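Local coordinates for protein peroxiredoxin (Clostridioides difficile, PDB 6TSB) that hydrolyses chitin through the GH18 chitinase domain described here, part of a spore coat protein whose other domain is probably a thiol-specific peroxidase, at residues 122-136 against 165-178. Residues are numbered along the deposited sequence; the frame is centred on the assembly and turned at random.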
ATOM      1  N   VAL A 122      45.278  14.194   6.765  1.00 46.78           N
ATOM      2  CA  VAL A 122      44.341  13.039   6.679  1.00 45.84           C
ATOM      3  C   VAL A 122      44.985  11.877   7.432  1.00 44.72           C
ATOM      4  O   VAL A 122      44.316  11.251   8.266  1.00 44.40           O
ATOM      5  CB  VAL A 122      44.004  12.693   5.218  1.00 41.52           C
ATOM      6  CG1 VAL A 122      43.312  11.346   5.095  1.00 39.80           C
ATOM      7  CG2 VAL A 122      43.156  13.801   4.599  1.00 42.46           C
ATOM      8  N   ASN A 123      46.256  11.612   7.162  1.00 47.67           N
ATOM      9  CA  ASN A 123      46.949  10.436   7.734  1.00 49.08           C
ATOM     10  C   ASN A 123      47.097  10.667   9.237  1.00 52.78           C
ATOM     11  O   ASN A 123      47.058   9.693   9.996  1.00 50.01           O
ATOM     12  CB  ASN A 123      48.286  10.204   7.055  1.00 47.92           C
ATOM     13  CG  ASN A 123      48.954   8.934   7.526  1.00 46.57           C
ATOM     14  OD1 ASN A 123      50.052   8.978   8.069  1.00 46.86           O
ATOM     15  ND2 ASN A 123      48.278   7.815   7.366  1.00 45.66           N
ATOM     16  N   GLN A 124      47.248  11.928   9.636  1.00 53.99           N
ATOM     17  CA  GLN A 124      47.374  12.300  11.055  1.00 53.09           C
ATOM     18  C   GLN A 124      46.047  12.026  11.756  1.00 45.62           C
ATOM     19  O   GLN A 124      46.061  11.430  12.817  1.00 49.72           O
ATOM     20  CB  GLN A 124      47.771  13.758  11.222  1.00 58.10           C
ATOM     21  CG  GLN A 124      48.391  14.007  12.583  1.00 70.01           C
ATOM     22  CD  GLN A 124      48.022  15.368  13.119  1.00 79.48           C
ATOM     23  OE1 GLN A 124      48.634  16.376  12.763  1.00 69.07           O
ATOM     24  NE2 GLN A 124      47.016  15.390  13.986  1.00 83.02           N
ATOM     25  N   MET A 125      44.936  12.463  11.193  1.00 45.57           N
ATOM     26  CA  MET A 125      43.609  12.218  11.800  1.00 43.68           C
ATOM     27  C   MET A 125      43.319  10.708  11.845  1.00 46.66           C
ATOM     28  O   MET A 125      42.721  10.253  12.845  1.00 47.86           O
ATOM     29  CB  MET A 125      42.534  12.956  11.016  1.00 43.03           C
ATOM     30  CG  MET A 125      41.146  12.675  11.501  1.00 44.54           C
ATOM     31  SD  MET A 125      39.991  13.550  10.467  1.00 51.10           S
ATOM     32  CE  MET A 125      40.368  15.222  10.985  1.00 55.50           C
ATOM     33  N   ILE A 126      43.748   9.938  10.841  1.00 44.19           N
ATOM     34  CA  ILE A 126      43.544   8.460  10.811  1.00 44.15           C
ATOM     35  C   ILE A 126      44.350   7.824  11.946  1.00 46.75           C
ATOM     36  O   ILE A 126      43.788   6.957  12.628  1.00 44.19           O
ATOM     37  CB  ILE A 126      43.885   7.829   9.443  1.00 43.65           C
ATOM     38  CG1 ILE A 126      42.838   8.195   8.384  1.00 50.36           C
ATOM     39  CG2 ILE A 126      44.045   6.318   9.560  1.00 42.56           C
ATOM     40  CD1 ILE A 126      43.255   7.861   6.959  1.00 53.09           C
ATOM     41  N   ASN A 127      45.614   8.203  12.140  1.00 47.99           N
ATOM     42  CA  ASN A 127      46.467   7.601  13.206  1.00 54.99           C
ATOM     43  C   ASN A 127      45.951   8.031  14.584  1.00 53.83           C
ATOM     44  O   ASN A 127      45.878   7.169  15.488  1.00 56.79           O
ATOM     45  CB  ASN A 127      47.945   7.931  12.987  1.00 57.12           C
ATOM     46  CG  ASN A 127      48.504   7.194  11.785  1.00 59.57           C
ATOM     47  OD1 ASN A 127      48.004   6.137  11.404  1.00 62.69           O
ATOM     48  ND2 ASN A 127      49.541   7.739  11.175  1.00 62.46           N
ATOM     49  N   GLU A 128      45.547   9.297  14.711  1.00 52.18           N
ATOM     50  CA  GLU A 128      45.158   9.942  15.992  1.00 55.10           C
ATOM     51  C   GLU A 128      43.907   9.262  16.566  1.00 57.05           C
ATOM     52  O   GLU A 128      43.886   9.036  17.783  1.00 55.53           O
ATOM     53  CB  GLU A 128      44.932  11.439  15.764  1.00 60.96           C
ATOM     54  CG  GLU A 128      44.348  12.179  16.955  1.00 67.55           C
ATOM     55  CD  GLU A 128      44.342  13.698  16.812  1.00 81.86           C
ATOM     56  OE1 GLU A 128      45.284  14.250  16.166  1.00 85.83           O
ATOM     57  OE2 GLU A 128      43.401  14.337  17.361  1.00 73.89           O
ATOM     58  N   TYR A 129      42.909   8.953  15.725  1.00 52.95           N
ATOM     59  CA  TYR A 129      41.616   8.350  16.126  1.00 47.10           C
ATOM     60  C   TYR A 129      41.550   6.841  15.858  1.00 44.47           C
ATOM     61  O   TYR A 129      40.492   6.255  16.095  1.00 49.52           O
ATOM     62  CB  TYR A 129      40.484   9.072  15.413  1.00 44.50           C
ATOM     63  CG  TYR A 129      40.159  10.417  15.991  1.00 47.03           C
ATOM     64  CD1 TYR A 129      39.272  10.542  17.044  1.00 49.24           C
ATOM     65  CD2 TYR A 129      40.704  11.572  15.471  1.00 51.98           C
ATOM     66  CE1 TYR A 129      38.955  11.777  17.582  1.00 52.83           C
ATOM     67  CE2 TYR A 129      40.378  12.818  15.985  1.00 54.70           C
ATOM     68  CZ  TYR A 129      39.505  12.926  17.051  1.00 53.20           C
ATOM     69  OH  TYR A 129      39.165  14.155  17.548  1.00 53.10           O
ATOM     70  N   ALA A 130      42.642   6.225  15.414  1.00 47.07           N
ATOM     71  CA  ALA A 130      42.671   4.830  14.910  1.00 53.61           C
ATOM     72  C   ALA A 130      41.490   4.601  13.951  1.00 51.97           C
ATOM     73  O   ALA A 130      40.784   3.582  14.111  1.00 44.20           O
ATOM     74  CB  ALA A 130      42.635   3.857  16.069  1.00 52.17           C
ATOM     75  N   LEU A 131      41.289   5.496  12.977  1.00 46.31           N
ATOM     76  CA  LEU A 131      40.219   5.329  11.963  1.00 48.29           C
ATOM     77  C   LEU A 131      40.593   4.194  11.012  1.00 41.90           C
ATOM     78  O   LEU A 131      41.794   3.888  10.869  1.00 44.67           O
ATOM     79  CB  LEU A 131      40.027   6.614  11.168  1.00 48.50           C
ATOM     80  CG  LEU A 131      39.675   7.867  11.963  1.00 44.40           C
ATOM     81  CD1 LEU A 131      39.464   9.005  10.972  1.00 47.26           C
ATOM     82  CD2 LEU A 131      38.432   7.653  12.802  1.00 39.79           C
ATOM     83  N   ASP A 132      39.588   3.619  10.375  1.00 44.25           N
ATOM     84  CA  ASP A 132      39.749   2.578   9.325  1.00 47.43           C
ATOM     85  C   ASP A 132      39.949   3.267   7.961  1.00 47.94           C
ATOM     86  O   ASP A 132      40.477   2.635   7.025  1.00 41.08           O
ATOM     87  CB  ASP A 132      38.542   1.655   9.385  1.00 47.83           C
ATOM     88  CG  ASP A 132      38.467   0.870  10.683  1.00 51.08           C
ATOM     89  OD1 ASP A 132      39.354   0.002  10.880  1.00 48.43           O
ATOM     90  OD2 ASP A 132      37.519   1.128  11.479  1.00 46.16           O
ATOM     91  N   GLY A 133      39.527   4.528   7.856  1.00 42.43           N
ATOM     92  CA  GLY A 133      39.978   5.405   6.773  1.00 42.72           C
ATOM     93  C   GLY A 133      39.103   6.623   6.631  1.00 41.07           C
ATOM     94  O   GLY A 133      38.558   7.087   7.628  1.00 38.12           O
ATOM     95  N   ILE A 134      38.959   7.105   5.405  1.00 38.58           N
ATOM     96  CA  ILE A 134      38.469   8.484   5.153  1.00 42.64           C
ATOM     97  C   ILE A 134      37.553   8.481   3.933  1.00 38.40           C
ATOM     98  O   ILE A 134      37.729   7.631   3.019  1.00 39.81           O
ATOM     99  CB  ILE A 134      39.679   9.458   5.039  1.00 46.27           C
ATOM    100  CG1 ILE A 134      39.279  10.879   5.433  1.00 52.71           C
ATOM    101  CG2 ILE A 134      40.371   9.424   3.677  1.00 40.03           C
ATOM    102  CD1 ILE A 134      39.371  11.116   6.923  1.00 56.91           C
ATOM    103  N   ASP A 135      36.613   9.415   3.930  1.00 38.66           N
ATOM    104  CA  ASP A 135      35.662   9.628   2.825  1.00 39.61           C
ATOM    105  C   ASP A 135      35.809  11.087   2.423  1.00 40.65           C
ATOM    106  O   ASP A 135      35.856  11.922   3.348  1.00 41.87           O
ATOM    107  CB  ASP A 135      34.244   9.275   3.278  1.00 43.32           C
ATOM    108  CG  ASP A 135      33.215   9.419   2.163  1.00 46.14           C
ATOM    109  OD1 ASP A 135      33.462   8.864   1.090  1.00 41.59           O
ATOM    110  OD2 ASP A 135      32.176  10.076   2.383  1.00 46.43           O
ATOM    111  N   ILE A 136      35.864  11.401   1.127  1.00 36.96           N
ATOM    112  CA  ILE A 136      36.041  12.817   0.689  1.00 35.27           C
ATOM    113  C   ILE A 136      34.747  13.323   0.097  1.00 34.47           C
ATOM    114  O   ILE A 136      34.253  12.681  -0.812  1.00 43.38           O
ATOM    115  CB  ILE A 136      37.222  12.920  -0.276  1.00 39.62           C
ATOM    116  CG1 ILE A 136      38.486  12.342   0.364  1.00 38.38           C
ATOM    117  CG2 ILE A 136      37.401  14.357  -0.740  1.00 40.86           C
ATOM    118  CD1 ILE A 136      38.970  13.118   1.558  1.00 35.31           C
ATOM    119  N   ILE A 165      46.643  11.513  -1.043  1.00 42.86           N
ATOM    120  CA  ILE A 165      46.048  10.831   0.148  1.00 39.94           C
ATOM    121  C   ILE A 165      46.417   9.340   0.132  1.00 41.42           C
ATOM    122  O   ILE A 165      46.973   8.817   1.130  1.00 41.90           O
ATOM    123  CB  ILE A 165      44.538  11.082   0.196  1.00 39.63           C
ATOM    124  CG1 ILE A 165      44.235  12.584   0.190  1.00 38.34           C
ATOM    125  CG2 ILE A 165      43.961  10.366   1.398  1.00 40.00           C
ATOM    126  CD1 ILE A 165      42.775  12.955   0.141  1.00 34.31           C
ATOM    127  N   ARG A 166      46.183   8.659  -0.978  1.00 40.87           N
ATOM    128  CA  ARG A 166      46.474   7.200  -1.050  1.00 42.41           C
ATOM    129  C   ARG A 166      47.965   6.916  -0.805  1.00 43.88           C
ATOM    130  O   ARG A 166      48.288   5.841  -0.186  1.00 45.96           O
ATOM    131  CB  ARG A 166      46.023   6.618  -2.393  1.00 40.09           C
ATOM    132  CG  ARG A 166      46.383   5.146  -2.583  1.00 40.63           C
ATOM    133  CD  ARG A 166      45.757   4.243  -1.538  1.00 40.25           C
ATOM    134  NE  ARG A 166      44.326   4.058  -1.797  1.00 44.15           N
ATOM    135  CZ  ARG A 166      43.459   3.464  -0.976  1.00 44.65           C
ATOM    136  NH1 ARG A 166      43.846   3.000   0.204  1.00 46.98           N
ATOM    137  NH2 ARG A 166      42.195   3.354  -1.339  1.00 41.43           N
ATOM    138  N   ASP A 167      48.851   7.771  -1.331  1.00 48.23           N
ATOM    139  CA  ASP A 167      50.330   7.602  -1.203  1.00 53.05           C
ATOM    140  C   ASP A 167      50.690   7.571   0.299  1.00 53.39           C
ATOM    141  O   ASP A 167      51.489   6.719   0.696  1.00 49.45           O
ATOM    142  CB  ASP A 167      51.111   8.661  -2.005  1.00 62.05           C
ATOM    143  CG  ASP A 167      51.140   8.487  -3.532  1.00 74.59           C
ATOM    144  OD1 ASP A 167      50.607   7.451  -4.037  1.00 78.10           O
ATOM    145  OD2 ASP A 167      51.696   9.398  -4.229  1.00 65.58           O
ATOM    146  N   VAL A 168      50.064   8.416   1.122  1.00 56.38           N
ATOM    147  CA  VAL A 168      50.387   8.550   2.580  1.00 56.77           C
ATOM    148  C   VAL A 168      49.654   7.472   3.403  1.00 50.52           C
ATOM    149  O   VAL A 168      50.331   6.809   4.174  1.00 45.81           O
ATOM    150  CB  VAL A 168      50.118   9.991   3.070  1.00 57.23           C
ATOM    151  CG1 VAL A 168      50.250  10.161   4.566  1.00 55.68           C
ATOM    152  CG2 VAL A 168      51.064  10.966   2.385  1.00 63.33           C
ATOM    153  N   ILE A 169      48.337   7.278   3.247  1.00 50.99           N
ATOM    154  CA  ILE A 169      47.546   6.424   4.189  1.00 46.08           C
ATOM    155  C   ILE A 169      47.800   4.949   3.906  1.00 45.55           C
ATOM    156  O   ILE A 169      47.606   4.169   4.843  1.00 50.65           O
ATOM    157  CB  ILE A 169      46.045   6.745   4.171  1.00 46.50           C
ATOM    158  CG1 ILE A 169      45.361   6.229   2.898  1.00 47.10           C
ATOM    159  CG2 ILE A 169      45.836   8.232   4.406  1.00 47.34           C
ATOM    160  CD1 ILE A 169      43.858   6.374   2.882  1.00 45.27           C
ATOM    161  N   GLY A 170      48.226   4.601   2.686  1.00 49.33           N
ATOM    162  CA  GLY A 170      48.521   3.217   2.248  1.00 51.48           C
ATOM    163  C   GLY A 170      47.314   2.516   1.621  1.00 53.41           C
ATOM    164  O   GLY A 170      46.215   3.129   1.528  1.00 47.68           O
ATOM    165  N   ASP A 171      47.490   1.260   1.200  1.00 60.45           N
ATOM    166  CA  ASP A 171      46.433   0.461   0.523  1.00 62.66           C
ATOM    167  C   ASP A 171      45.477  -0.134   1.567  1.00 64.84           C
ATOM    168  O   ASP A 171      44.293  -0.334   1.210  1.00 60.50           O
ATOM    169  CB  ASP A 171      47.035  -0.623  -0.379  1.00 64.68           C
ATOM    170  CG  ASP A 171      47.948  -0.095  -1.474  1.00 66.24           C
ATOM    171  OD1 ASP A 171      47.723   1.048  -1.961  1.00 65.12           O
ATOM    172  OD2 ASP A 171      48.878  -0.830  -1.830  1.00 75.81           O
ATOM    173  N   ASP A 172      45.952  -0.367   2.803  1.00 61.49           N
ATOM    174  CA  ASP A 172      45.182  -1.053   3.878  1.00 61.34           C
ATOM    175  C   ASP A 172      44.168  -0.130   4.560  1.00 61.84           C
ATOM    176  O   ASP A 172      43.608  -0.557   5.564  1.00 63.21           O
ATOM    177  CB  ASP A 172      46.104  -1.623   4.952  1.00 66.43           C
ATOM    178  CG  ASP A 172      46.877  -2.827   4.459  1.00 76.39           C
ATOM    179  OD1 ASP A 172      46.282  -3.648   3.724  1.00 80.74           O
ATOM    180  OD2 ASP A 172      48.065  -2.926   4.803  1.00 80.89           O
ATOM    181  N   LYS A 173      43.949   1.091   4.076  1.00 54.57           N
ATOM    182  CA  LYS A 173      42.930   2.001   4.653  1.00 46.42           C
ATOM    183  C   LYS A 173      41.885   2.327   3.589  1.00 48.22           C
ATOM    184  O   LYS A 173      42.194   2.398   2.372  1.00 55.33           O
ATOM    185  CB  LYS A 173      43.532   3.316   5.160  1.00 54.07           C
ATOM    186  CG  LYS A 173      44.555   3.217   6.285  1.00 50.19           C
ATOM    187  CD  LYS A 173      43.927   2.865   7.611  1.00 53.97           C
ATOM    188  CE  LYS A 173      44.941   2.549   8.686  1.00 52.39           C
ATOM    189  NZ  LYS A 173      44.243   2.014   9.870  1.00 56.16           N
ATOM    190  N   TRP A 174      40.668   2.513   4.048  1.00 42.54           N
ATOM    191  CA  TRP A 174      39.519   2.849   3.198  1.00 42.05           C
ATOM    192  C   TRP A 174      39.693   4.281   2.723  1.00 45.23           C
ATOM    193  O   TRP A 174      39.954   5.186   3.535  1.00 40.42           O
ATOM    194  CB  TRP A 174      38.249   2.630   3.998  1.00 41.72           C
ATOM    195  CG  TRP A 174      36.999   3.284   3.513  1.00 36.17           C
ATOM    196  CD1 TRP A 174      36.785   4.588   3.168  1.00 37.43           C
ATOM    197  CD2 TRP A 174      35.729   2.637   3.477  1.00 35.24           C
ATOM    198  NE1 TRP A 174      35.461   4.786   2.882  1.00 34.80           N
ATOM    199  CE2 TRP A 174      34.786   3.607   3.085  1.00 38.92           C
ATOM    200  CE3 TRP A 174      35.309   1.331   3.752  1.00 39.58           C
ATOM    201  CZ2 TRP A 174      33.438   3.295   2.938  1.00 40.06           C
ATOM    202  CZ3 TRP A 174      33.975   1.033   3.624  1.00 39.09           C
ATOM    203  CH2 TRP A 174      33.053   2.004   3.229  1.00 40.00           C
ATOM    204  N   LEU A 175      39.558   4.461   1.422  1.00 39.27           N
ATOM    205  CA  LEU A 175      39.422   5.800   0.845  1.00 37.75           C
ATOM    206  C   LEU A 175      38.190   5.745  -0.040  1.00 39.16           C
ATOM    207  O   LEU A 175      38.082   4.789  -0.793  1.00 40.06           O
ATOM    208  CB  LEU A 175      40.697   6.119   0.055  1.00 40.38           C
ATOM    209  CG  LEU A 175      40.621   7.377  -0.807  1.00 40.19           C
ATOM    210  CD1 LEU A 175      40.259   8.584   0.033  1.00 42.00           C
ATOM    211  CD2 LEU A 175      41.937   7.610  -1.534  1.00 42.24           C
ATOM    212  N   SER A 176      37.301   6.722   0.071  1.00 34.71           N
ATOM    213  CA  SER A 176      36.055   6.777  -0.703  1.00 38.39           C
ATOM    214  C   SER A 176      35.780   8.233  -1.051  1.00 36.58           C
ATOM    215  O   SER A 176      36.348   9.120  -0.436  1.00 40.02           O
ATOM    216  CB  SER A 176      34.903   6.134   0.042  1.00 39.64           C
ATOM    217  OG  SER A 176      34.574   6.849   1.245  1.00 42.42           O
ATOM    218  N   VAL A 177      34.929   8.436  -2.029  1.00 36.21           N
ATOM    219  CA  VAL A 177      34.585   9.763  -2.575  1.00 36.89           C
ATOM    220  C   VAL A 177      33.078   9.728  -2.677  1.00 37.68           C
ATOM    221  O   VAL A 177      32.556   8.711  -3.128  1.00 42.51           O
ATOM    222  CB  VAL A 177      35.266   9.935  -3.940  1.00 43.44           C
ATOM    223  CG1 VAL A 177      34.672  11.083  -4.746  1.00 44.43           C
ATOM    224  CG2 VAL A 177      36.770  10.086  -3.762  1.00 46.82           C
ATOM    225  N   ALA A 178      32.428  10.769  -2.199  1.00 41.99           N
ATOM    226  CA  ALA A 178      30.984  10.991  -2.348  1.00 42.93           C
ATOM    227  C   ALA A 178      30.800  11.815  -3.608  1.00 43.07           C
ATOM    228  O   ALA A 178      31.429  12.891  -3.672  1.00 46.05           O
ATOM    229  CB  ALA A 178      30.428  11.727  -1.147  1.00 42.94           C
TER
HETATM  230  O   HOH W   1      47.518   5.294   7.817  1.00 54.86           O
HETATM  231  O   HOH W   2      34.342  14.240  -3.038  1.00 39.98           O
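Gly133, Ile134, Asp135 and Ile136 pair in parallel with Trp174, Leu175, Ser176 and Val177, the strand axes 4.5 Å apart, while the helices before them run side by side, 9.9 Å apart and inclined at 38°. Five backbone hydrogen bonds join the strands, from Trp174 N to Asp132 O at one end to Ala178 N to Ile136 O at the other. Toward the helices, the CG2 methyl of Ile134 lies 3.7 Å from Leu175 CD1. Ile136 and Ile165 meet tip to tip through their CD1 methyls. Ile126 CD1 approaches Ile169 CG2 at 3.6 Å, the two side chains crossing at about a right angle. Val122 CG1 touches the CG2 methyls of Ile165 and Ile169. Thus the two helices share one apolar layer against the sheet. At its margin, Lys173 bends at its second torsion (chi2 -73°), runs past Ile126 CG2 and brings NZ within 3.2 Å of Leu131 O, in the carbonyl plane. A water links Ile169 O to Asn123 ND2, the latter bond weak. The other sheet face is polar. Ser176 OG is placed to donate to Asp135 OD1, but the modelled separation is too short to be trusted in detail. Ser176 OG also accepts from Trp174 NE1 at 2.8 Å. Ile134 O lies at the indole edge, 3.2 Å from Trp174 CD1. Asp135 OD2 is bonded to Tyr41 OH and lies close to Asp137 OD1. Asp132, Asp135 and Asp137 are the aspartates of the GH18 signature DxxDxDxE. The contact joins strands 133-137 and 174-179 of a beta-alpha-beta unit of the TIM barrel and packs its helix 154-169 against helix 112-128, which precedes strand 133-137. Strand 92-98 flanks the pair beyond 133-137, and strand 201-204 beyond 174-179.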